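Local coordinates for Tetur07g02040 (Tetranychus urticae, PDB 6BDJ), which binds ferric iron and probably acts as an intradiol ring-cleavage dioxygenase, inserting both atoms of molecular oxygen into aromatic substrates, at residues I51-D59 and T130-P138; I63-F74 and S217-P228. All blocks are in the same frame, centred on the assembly; numbering follows the deposited sequence.

Contact 1: I51-D59 and T130-P138; sequences IIRSNIVED and TVTFETLFP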
loop_
_atom_site.group_PDB
_atom_site.type_symbol
_atom_site.label_atom_id
_atom_site.label_comp_id
_atom_site.label_asym_id
_atom_site.label_seq_id
_atom_site.Cartn_x
_atom_site.Cartn_y
_atom_site.Cartn_z
ATOM N N ILE A 51 0.698 14.669 -1.513
ATOM C CA ILE A 51 1.968 14.704 -0.838
ATOM C C ILE A 51 2.907 13.969 -1.762
ATOM O O ILE A 51 3.168 12.772 -1.605
ATOM C CB ILE A 51 1.896 14.058 0.540
ATOM C CG1 ILE A 51 0.789 14.730 1.353
ATOM C CG2 ILE A 51 3.240 14.237 1.260
ATOM C CD1 ILE A 51 0.474 14.023 2.665
ATOM N N ILE A 52 3.366 14.695 -2.763
ATOM C CA ILE A 52 4.029 14.101 -3.881
ATOM C C ILE A 52 5.503 14.040 -3.589
ATOM O O ILE A 52 6.195 15.040 -3.693
ATOM C CB ILE A 52 3.747 14.850 -5.185
ATOM C CG1 ILE A 52 2.234 14.979 -5.409
ATOM C CG2 ILE A 52 4.413 14.126 -6.374
ATOM C CD1 ILE A 52 1.846 15.996 -6.479
ATOM N N ARG A 53 5.959 12.846 -3.231
ATOM C CA ARG A 53 7.342 12.606 -2.824
ATOM C C ARG A 53 7.618 11.131 -2.906
ATOM O O ARG A 53 6.696 10.306 -2.733
ATOM C CB ARG A 53 7.549 13.013 -1.362
ATOM C CG ARG A 53 6.752 12.164 -0.381
ATOM C CD ARG A 53 6.785 12.708 1.002
ATOM N NE ARG A 53 5.760 12.128 1.877
ATOM C CZ ARG A 53 5.718 12.335 3.190
ATOM N NH1 ARG A 53 6.645 13.103 3.763
ATOM N NH2 ARG A 53 4.742 11.821 3.924
ATOM N N SER A 54 8.879 10.793 -3.095
ATOM C CA SER A 54 9.283 9.415 -3.116
ATOM C C SER A 54 9.563 8.862 -1.725
ATOM O O SER A 54 9.199 7.726 -1.436
ATOM C CB SER A 54 10.531 9.230 -3.959
ATOM O OG SER A 54 10.729 7.833 -4.140
ATOM N N ASN A 55 10.247 9.620 -0.880
ATOM C CA ASN A 55 10.566 9.135 0.469
ATOM C C ASN A 55 9.484 9.577 1.450
ATOM O O ASN A 55 9.281 10.757 1.659
ATOM C CB ASN A 55 11.956 9.601 0.918
ATOM C CG ASN A 55 12.359 8.995 2.254
ATOM O OD1 ASN A 55 11.757 9.277 3.292
ATOM N ND2 ASN A 55 13.369 8.133 2.227
ATOM N N ILE A 56 8.800 8.611 2.054
ATOM C CA ILE A 56 7.628 8.843 2.902
ATOM C C ILE A 56 7.890 8.495 4.361
ATOM O O ILE A 56 6.965 8.494 5.172
ATOM C CB ILE A 56 6.387 8.047 2.393
ATOM C CG1 ILE A 56 6.618 6.526 2.402
ATOM C CG2 ILE A 56 6.091 8.455 0.972
ATOM C CD1 ILE A 56 5.414 5.672 1.998
ATOM N N VAL A 57 9.152 8.225 4.696
ATOM C CA VAL A 57 9.520 7.688 6.017
ATOM C C VAL A 57 9.352 8.693 7.141
ATOM O O VAL A 57 8.858 8.334 8.199
ATOM C CB VAL A 57 10.960 7.141 6.001
ATOM C CG1 VAL A 57 11.404 6.650 7.385
ATOM C CG2 VAL A 57 11.064 5.979 5.013
ATOM N N GLU A 58 9.797 9.930 6.923
ATOM C CA GLU A 58 9.803 10.974 7.942
ATOM C C GLU A 58 10.632 10.464 9.121
ATOM O O GLU A 58 11.753 10.054 8.910
ATOM C CB GLU A 58 8.382 11.445 8.303
ATOM C CG GLU A 58 7.640 12.021 7.110
ATOM C CD GLU A 58 6.365 12.779 7.454
ATOM O OE1 GLU A 58 5.985 12.942 8.620
ATOM O OE2 GLU A 58 5.669 13.151 6.514
ATOM N N ASP A 59 10.057 10.433 10.321
ATOM C CA ASP A 59 10.729 10.026 11.551
ATOM C C ASP A 59 10.498 8.564 11.930
ATOM O O ASP A 59 10.937 8.141 12.989
ATOM C CB ASP A 59 10.250 10.904 12.729
ATOM C CG ASP A 59 8.743 10.855 12.923
ATOM O OD1 ASP A 59 8.045 10.371 12.008
ATOM O OD2 ASP A 59 8.224 11.335 13.954
ATOM N N THR A 130 5.779 3.501 -14.302
ATOM C CA THR A 130 6.481 3.158 -13.061
ATOM C C THR A 130 6.472 4.317 -12.055
ATOM O O THR A 130 6.631 5.490 -12.448
ATOM C CB THR A 130 7.937 2.769 -13.397
ATOM O OG1 THR A 130 7.938 1.634 -14.285
ATOM C CG2 THR A 130 8.747 2.441 -12.138
ATOM N N VAL A 131 6.262 3.972 -10.775
ATOM C CA VAL A 131 6.590 4.830 -9.605
ATOM C C VAL A 131 7.430 4.034 -8.612
ATOM O O VAL A 131 7.336 2.815 -8.568
ATOM C CB VAL A 131 5.360 5.348 -8.850
ATOM C CG1 VAL A 131 4.553 6.288 -9.724
ATOM C CG2 VAL A 131 4.487 4.200 -8.347
ATOM N N THR A 132 8.231 4.731 -7.816
ATOM C CA THR A 132 9.014 4.109 -6.764
ATOM C C THR A 132 8.871 4.933 -5.508
ATOM O O THR A 132 8.969 6.168 -5.539
ATOM C CB THR A 132 10.492 3.964 -7.164
ATOM O OG1 THR A 132 10.570 3.106 -8.309
ATOM C CG2 THR A 132 11.322 3.346 -6.029
ATOM N N PHE A 133 8.613 4.241 -4.400
ATOM C CA PHE A 133 8.534 4.871 -3.102
ATOM C C PHE A 133 9.638 4.316 -2.203
ATOM O O PHE A 133 9.940 3.133 -2.248
ATOM C CB PHE A 133 7.195 4.564 -2.454
ATOM C CG PHE A 133 6.026 5.191 -3.129
ATOM C CD1 PHE A 133 5.634 6.459 -2.794
ATOM C CD2 PHE A 133 5.271 4.478 -4.044
ATOM C CE1 PHE A 133 4.533 7.037 -3.389
ATOM C CE2 PHE A 133 4.164 5.046 -4.655
ATOM C CZ PHE A 133 3.800 6.331 -4.332
ATOM N N GLU A 134 10.205 5.177 -1.368
ATOM C CA GLU A 134 11.160 4.770 -0.329
ATOM C C GLU A 134 10.384 4.773 0.959
ATOM O O GLU A 134 9.982 5.829 1.437
ATOM C CB GLU A 134 12.339 5.738 -0.246
ATOM C CG GLU A 134 13.099 5.847 -1.562
ATOM C CD GLU A 134 14.345 6.713 -1.471
ATOM O OE1 GLU A 134 14.446 7.561 -0.565
ATOM O OE2 GLU A 134 15.255 6.501 -2.291
ATOM N N THR A 135 10.128 3.582 1.485
ATOM C CA THR A 135 9.271 3.427 2.632
ATOM C C THR A 135 9.903 2.473 3.604
ATOM O O THR A 135 11.115 2.267 3.583
ATOM C CB THR A 135 7.845 3.023 2.210
ATOM O OG1 THR A 135 6.990 3.013 3.351
ATOM C CG2 THR A 135 7.789 1.689 1.499
ATOM N N LEU A 136 9.108 1.959 4.531
ATOM C CA LEU A 136 9.575 0.941 5.447
ATOM C C LEU A 136 8.697 -0.279 5.274
ATOM O O LEU A 136 7.551 -0.170 4.839
ATOM C CB LEU A 136 9.467 1.447 6.886
ATOM C CG LEU A 136 10.218 2.740 7.260
ATOM C CD1 LEU A 136 9.871 3.102 8.697
ATOM C CD2 LEU A 136 11.727 2.604 7.088
ATOM N N PHE A 137 9.210 -1.436 5.655
ATOM C CA PHE A 137 8.339 -2.580 5.826
ATOM C C PHE A 137 7.238 -2.207 6.860
ATOM O O PHE A 137 7.546 -1.688 7.925
ATOM C CB PHE A 137 9.125 -3.817 6.232
ATOM C CG PHE A 137 8.315 -5.069 6.147
ATOM C CD1 PHE A 137 7.483 -5.428 7.196
ATOM C CD2 PHE A 137 8.335 -5.862 5.004
ATOM C CE1 PHE A 137 6.692 -6.562 7.123
ATOM C CE2 PHE A 137 7.539 -6.997 4.917
ATOM C CZ PHE A 137 6.707 -7.340 5.971
ATOM N N PRO A 138 5.951 -2.432 6.521
ATOM C CA PRO A 138 4.860 -1.988 7.374
ATOM C C PRO A 138 4.737 -2.819 8.625
ATOM O O PRO A 138 5.056 -4.013 8.612
ATOM C CB PRO A 138 3.628 -2.168 6.496
ATOM C CG PRO A 138 3.968 -3.330 5.648
ATOM C CD PRO A 138 5.441 -3.119 5.330
#
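Glu134 lies across the side chain of Asn55, the two crossing at about a right angle with carboxylate and amide planes 81° apart. The Asn55 amide donates through ND2 to Glu134 OE1 at 3.0 Å, the acceptor lying in the amide plane and the donor reaching the carboxylate on its anti side. A chi1 of -174° sets Asn55 CG beside the carbonyl carbon, placing the amide where ND2 faces Glu134; its OD1 takes the backbone N of Val57 at 3.1 Å and closes an Asx turn. One amide thus fixes the bend of the loop and ties it to the strand.

Around this pair the backbones meet in a single bridge. Glu134 N donates to Ser54 O at 2.7 Å, and Ile56 N returns a bond to Glu134 O at 3.1 Å. Ser54 adds its hydroxyl, which donates from OG to Thr132 O at 2.8 Å.

Ile56 lies alongside Thr135 in van der Waals contact, its CD1 3.4 Å from Thr135 OG1, whose polar partner is Gln89. Its CG2 packs on Phe133 CD1 at 4.3 Å. Val57 and Leu136 cross at about a right angle, Val57 CG2 4.0 Å from Leu136 CD2. The chemistry implies a loop whose backbone is pinned by polar bonds to strand 130-136, while Ile56, also touching Ile87 of strand 84-88, is buried.

Contact 2: I63-F74 and S217-P228; sequences IRLNVTLNLVDF and SLEGILNLAINP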
loop_
_atom_site.group_PDB
_atom_site.type_symbol
_atom_site.label_atom_id
_atom_site.label_comp_id
_atom_site.label_asym_id
_atom_site.label_seq_id
_atom_site.Cartn_x
_atom_site.Cartn_y
_atom_site.Cartn_z
ATOM N N ILE A 63 12.672 -1.119 8.818
ATOM C CA ILE A 63 13.605 -1.615 7.822
ATOM C C ILE A 63 13.213 -1.017 6.488
ATOM O O ILE A 63 12.067 -1.107 6.061
ATOM C CB ILE A 63 13.672 -3.154 7.778
ATOM C CG1 ILE A 63 14.333 -3.645 9.079
ATOM C CG2 ILE A 63 14.496 -3.613 6.576
ATOM C CD1 ILE A 63 14.261 -5.133 9.358
ATOM N N ARG A 64 14.195 -0.425 5.830
ATOM C CA ARG A 64 13.974 0.286 4.594
ATOM C C ARG A 64 13.493 -0.648 3.492
ATOM O O ARG A 64 14.049 -1.736 3.319
ATOM C CB ARG A 64 15.248 1.029 4.195
ATOM C CG ARG A 64 15.390 2.352 4.942
ATOM C CD ARG A 64 14.520 3.438 4.312
ATOM N NE ARG A 64 15.005 3.716 2.954
ATOM C CZ ARG A 64 14.423 3.375 1.796
ATOM N NH1 ARG A 64 15.050 3.670 0.663
ATOM N NH2 ARG A 64 13.237 2.763 1.731
ATOM N N LEU A 65 12.420 -0.230 2.809
ATOM C CA LEU A 65 11.846 -0.960 1.694
ATOM C C LEU A 65 11.573 0.014 0.576
ATOM O O LEU A 65 10.881 0.994 0.783
ATOM C CB LEU A 65 10.529 -1.593 2.109
ATOM C CG LEU A 65 9.638 -2.239 1.045
ATOM C CD1 LEU A 65 10.390 -3.277 0.229
ATOM C CD2 LEU A 65 8.436 -2.906 1.714
ATOM N N ASN A 66 12.119 -0.259 -0.601
ATOM C CA ASN A 66 11.764 0.452 -1.826
ATOM C C ASN A 66 10.677 -0.304 -2.578
ATOM O O ASN A 66 10.865 -1.457 -2.981
ATOM C CB ASN A 66 12.980 0.601 -2.734
ATOM C CG ASN A 66 14.028 1.542 -2.165
ATOM O OD1 ASN A 66 13.746 2.401 -1.336
ATOM N ND2 ASN A 66 15.260 1.375 -2.618
ATOM N N VAL A 67 9.554 0.365 -2.792
ATOM C CA VAL A 67 8.397 -0.214 -3.445
ATOM C C VAL A 67 8.307 0.355 -4.858
ATOM O O VAL A 67 8.093 1.548 -5.022
ATOM C CB VAL A 67 7.119 0.130 -2.648
ATOM C CG1 VAL A 67 5.853 -0.251 -3.421
ATOM C CG2 VAL A 67 7.121 -0.567 -1.293
ATOM N N THR A 68 8.479 -0.500 -5.868
ATOM C CA THR A 68 8.336 -0.098 -7.262
ATOM C C THR A 68 7.072 -0.759 -7.782
ATOM O O THR A 68 6.913 -1.978 -7.671
ATOM C CB THR A 68 9.553 -0.527 -8.099
ATOM O OG1 THR A 68 10.727 0.122 -7.593
ATOM C CG2 THR A 68 9.392 -0.171 -9.581
ATOM N N LEU A 69 6.155 0.057 -8.300
ATOM C CA LEU A 69 4.930 -0.420 -8.925
ATOM C C LEU A 69 4.966 -0.096 -10.399
ATOM O O LEU A 69 5.247 1.046 -10.759
ATOM C CB LEU A 69 3.709 0.263 -8.329
ATOM C CG LEU A 69 3.513 0.195 -6.818
ATOM C CD1 LEU A 69 2.078 0.559 -6.485
ATOM C CD2 LEU A 69 3.801 -1.180 -6.257
ATOM N N ASN A 70 4.668 -1.088 -11.239
ATOM C CA ASN A 70 4.631 -0.916 -12.692
ATOM C C ASN A 70 3.180 -1.089 -13.143
ATOM O O ASN A 70 2.587 -2.142 -12.921
ATOM C CB ASN A 70 5.563 -1.926 -13.365
ATOM C CG ASN A 70 7.019 -1.766 -12.918
ATOM O OD1 ASN A 70 7.641 -0.705 -13.099
ATOM N ND2 ASN A 70 7.570 -2.824 -12.324
ATOM N N LEU A 71 2.580 -0.013 -13.671
ATOM C CA LEU A 71 1.174 -0.006 -14.076
ATOM C C LEU A 71 1.077 -0.202 -15.582
ATOM O O LEU A 71 1.761 0.498 -16.347
ATOM C CB LEU A 71 0.466 1.312 -13.731
ATOM C CG LEU A 71 0.337 1.806 -12.272
ATOM C CD1 LEU A 71 -0.742 2.877 -12.181
ATOM C CD2 LEU A 71 0.044 0.704 -11.260
ATOM N N VAL A 72 0.215 -1.137 -15.988
ATOM C CA VAL A 72 -0.213 -1.258 -17.395
ATOM C C VAL A 72 -1.728 -1.145 -17.511
ATOM O O VAL A 72 -2.449 -1.450 -16.560
ATOM C CB VAL A 72 0.282 -2.558 -18.072
ATOM C CG1 VAL A 72 1.801 -2.552 -18.168
ATOM C CG2 VAL A 72 -0.197 -3.796 -17.333
ATOM N N ASP A 73 -2.196 -0.671 -18.659
ATOM C CA ASP A 73 -3.626 -0.696 -18.989
ATOM C C ASP A 73 -3.988 -2.141 -19.280
ATOM O O ASP A 73 -3.365 -2.785 -20.119
ATOM C CB ASP A 73 -3.949 0.211 -20.201
ATOM C CG ASP A 73 -5.459 0.279 -20.538
ATOM O OD1 ASP A 73 -6.213 -0.671 -20.235
ATOM O OD2 ASP A 73 -5.895 1.288 -21.144
ATOM N N PHE A 74 -5.006 -2.628 -18.563
ATOM C CA PHE A 74 -5.563 -3.979 -18.701
ATOM C C PHE A 74 -5.936 -4.325 -20.137
ATOM O O PHE A 74 -5.725 -5.449 -20.599
ATOM C CB PHE A 74 -6.813 -4.064 -17.818
ATOM C CG PHE A 74 -7.664 -5.270 -18.053
ATOM C CD1 PHE A 74 -7.113 -6.551 -18.030
ATOM C CD2 PHE A 74 -9.034 -5.132 -18.250
ATOM C CE1 PHE A 74 -7.904 -7.669 -18.248
ATOM C CE2 PHE A 74 -9.839 -6.248 -18.432
ATOM C CZ PHE A 74 -9.273 -7.520 -18.430
ATOM N N SER A 217 19.084 -1.739 1.431
ATOM C CA SER A 217 17.606 -1.549 1.514
ATOM C C SER A 217 16.886 -2.593 0.645
ATOM O O SER A 217 17.369 -2.947 -0.430
ATOM C CB SER A 217 17.181 -0.159 1.028
ATOM O OG SER A 217 17.406 -0.017 -0.361
ATOM N N LEU A 218 15.744 -3.085 1.114
ATOM C CA LEU A 218 14.954 -4.072 0.364
ATOM C C LEU A 218 14.331 -3.455 -0.880
ATOM O O LEU A 218 13.871 -2.323 -0.836
ATOM C CB LEU A 218 13.810 -4.621 1.216
ATOM C CG LEU A 218 14.157 -5.303 2.537
ATOM C CD1 LEU A 218 12.921 -5.368 3.408
ATOM C CD2 LEU A 218 14.699 -6.692 2.306
ATOM N N GLU A 219 14.301 -4.212 -1.974
ATOM C CA GLU A 219 13.705 -3.767 -3.234
ATOM C C GLU A 219 12.534 -4.673 -3.584
ATOM O O GLU A 219 12.680 -5.891 -3.711
ATOM C CB GLU A 219 14.724 -3.777 -4.363
ATOM C CG GLU A 219 15.899 -2.824 -4.144
ATOM C CD GLU A 219 15.612 -1.373 -4.500
ATOM O OE1 GLU A 219 14.501 -1.022 -4.962
ATOM O OE2 GLU A 219 16.526 -0.543 -4.312
ATOM N N GLY A 220 11.359 -4.067 -3.732
ATOM C CA GLY A 220 10.127 -4.791 -4.031
ATOM C C GLY A 220 9.502 -4.283 -5.307
ATOM O O GLY A 220 9.446 -3.067 -5.527
ATOM N N ILE A 221 9.032 -5.216 -6.129
ATOM C CA ILE A 221 8.361 -4.906 -7.401
ATOM C C ILE A 221 6.989 -5.557 -7.380
ATOM O O ILE A 221 6.860 -6.736 -7.067
ATOM C CB ILE A 221 9.134 -5.428 -8.641
ATOM C CG1 ILE A 221 10.505 -4.737 -8.770
ATOM C CG2 ILE A 221 8.319 -5.202 -9.916
ATOM C CD1 ILE A 221 11.639 -5.414 -8.022
ATOM N N LEU A 222 5.974 -4.778 -7.706
ATOM C CA LEU A 222 4.652 -5.315 -7.947
ATOM C C LEU A 222 4.213 -4.764 -9.285
ATOM O O LEU A 222 4.201 -3.546 -9.493
ATOM C CB LEU A 222 3.698 -4.883 -6.848
ATOM C CG LEU A 222 2.255 -5.379 -6.904
ATOM C CD1 LEU A 222 2.182 -6.881 -6.719
ATOM C CD2 LEU A 222 1.472 -4.623 -5.853
ATOM N N ASN A 223 3.895 -5.659 -10.200
ATOM C CA ASN A 223 3.408 -5.279 -11.508
ATOM C C ASN A 223 1.895 -5.306 -11.427
ATOM O O ASN A 223 1.343 -6.310 -11.010
ATOM C CB ASN A 223 3.929 -6.274 -12.548
ATOM C CG ASN A 223 5.437 -6.264 -12.637
ATOM O OD1 ASN A 223 6.040 -5.213 -12.547
ATOM N ND2 ASN A 223 6.044 -7.428 -12.823
ATOM N N LEU A 224 1.234 -4.204 -11.777
ATOM C CA LEU A 224 -0.240 -4.118 -11.776
ATOM C C LEU A 224 -0.811 -3.835 -13.165
ATOM O O LEU A 224 -0.231 -3.083 -13.963
ATOM C CB LEU A 224 -0.724 -3.028 -10.792
ATOM C CG LEU A 224 -0.345 -3.232 -9.317
ATOM C CD1 LEU A 224 -0.511 -1.972 -8.478
ATOM C CD2 LEU A 224 -1.107 -4.397 -8.703
ATOM N N ALA A 225 -1.949 -4.471 -13.436
ATOM C CA ALA A 225 -2.776 -4.187 -14.601
ATOM C C ALA A 225 -4.091 -3.628 -14.091
ATOM O O ALA A 225 -4.808 -4.298 -13.353
ATOM C CB ALA A 225 -3.020 -5.451 -15.399
ATOM N N ILE A 226 -4.404 -2.401 -14.471
ATOM C CA ILE A 226 -5.640 -1.755 -14.035
ATOM C C ILE A 226 -6.473 -1.289 -15.234
ATOM O O ILE A 226 -6.084 -1.474 -16.373
ATOM C CB ILE A 226 -5.336 -0.575 -13.076
ATOM C CG1 ILE A 226 -4.472 0.492 -13.754
ATOM C CG2 ILE A 226 -4.644 -1.066 -11.809
ATOM C CD1 ILE A 226 -4.803 1.856 -13.207
ATOM N N ASN A 227 -7.629 -0.717 -14.947
ATOM C CA ASN A 227 -8.543 -0.221 -15.942
ATOM C C ASN A 227 -8.778 1.259 -15.712
ATOM O O ASN A 227 -9.509 1.621 -14.799
ATOM C CB ASN A 227 -9.863 -0.995 -15.824
ATOM C CG ASN A 227 -10.812 -0.692 -16.969
ATOM O OD1 ASN A 227 -10.521 0.132 -17.842
ATOM N ND2 ASN A 227 -11.954 -1.332 -16.959
ATOM N N PRO A 228 -8.160 2.137 -16.538
ATOM C CA PRO A 228 -8.296 3.596 -16.303
ATOM C C PRO A 228 -9.701 4.177 -16.498
ATOM O O PRO A 228 -9.953 5.294 -16.028
ATOM C CB PRO A 228 -7.311 4.227 -17.302
ATOM C CG PRO A 228 -7.021 3.183 -18.296
ATOM C CD PRO A 228 -7.225 1.851 -17.635
#
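Leu218, Leu224 and Asn66 bury the most surface where strands 64-73 and 218-226 run side by side, parallel and in register from Leu65 with Leu218 to Val72 with Ala225. Leu218 sits at the start of the pairing. Its CB meets Leu65 CD1 at 3.8 Å, and its CD1 reaches back to Ile63 CG2 at 3.9 Å, so that one side chain bridges Ile63, just ahead of the strand, and Leu65 within it.

Leu224 likewise spans two residues further along. Its CB packs on Leu71 CD2 at 3.8 Å and its CD1 on Leu69 CD1 at 4.1 Å, with Tyr150 of strand 148-154 also touching it. Together with Leu222, these leucines dominate the buried face of the pair, with Val67 and Gly220 between them.

Asn66 points to the other face, beside Glu219 and in the same direction. Its ND2 donates to Glu219 OE2 at 2.9 Å; the carboxylate oxygen lies in the amide plane, but the donor stands well above the carboxylate plane. Asn66 OD1 receives Arg64 NH1 at 2.7 Å, which holds the amide's rotation from both ends. The bends of Arg64 at chi2 and chi3 (-80° and -65°) curl its guanidinium forward along its own strand to make this bond, while NH2 also donates to Thr135 O. Asn70 repeats the theme: Asn70 ND2 donates to Asn223 OD1 at 2.8 Å, nearly in line with the acceptor's C=O, while Asn70 OD1 pairs with Thr130.

Backbone bonds alternate between the strands from Arg64 O to Phe74 N. This second face is mixed, its amide pairs set among Thr68, Ile221, Val72 and Ala225. The two segments are neighbouring parallel strands of the mixed beta-sheet, in keeping with the intradiol dioxygenase fold.

How the contacts relate
Strand 64-73 joins the two contacts: it pairs in parallel with 218-226 in contact 2 and antiparallel with 130-136, the strand that carries the loop of contact 1. Both are partly buried. Contact 2 is the larger, an extended pairing inside the sheet with a leucine-rich face in the core, whereas contact 1 fastens an irregular loop, with Asn55 exposed, to an outermost strand within this chain through a few polar bonds and a modest apolar patch. The two touch directly: Thr135 N probably bonds to Leu65 O, and Glu134 packs on Arg64 and Asn66. The amide-bearing face of contact 2 therefore runs on into the Glu134 side of contact 1.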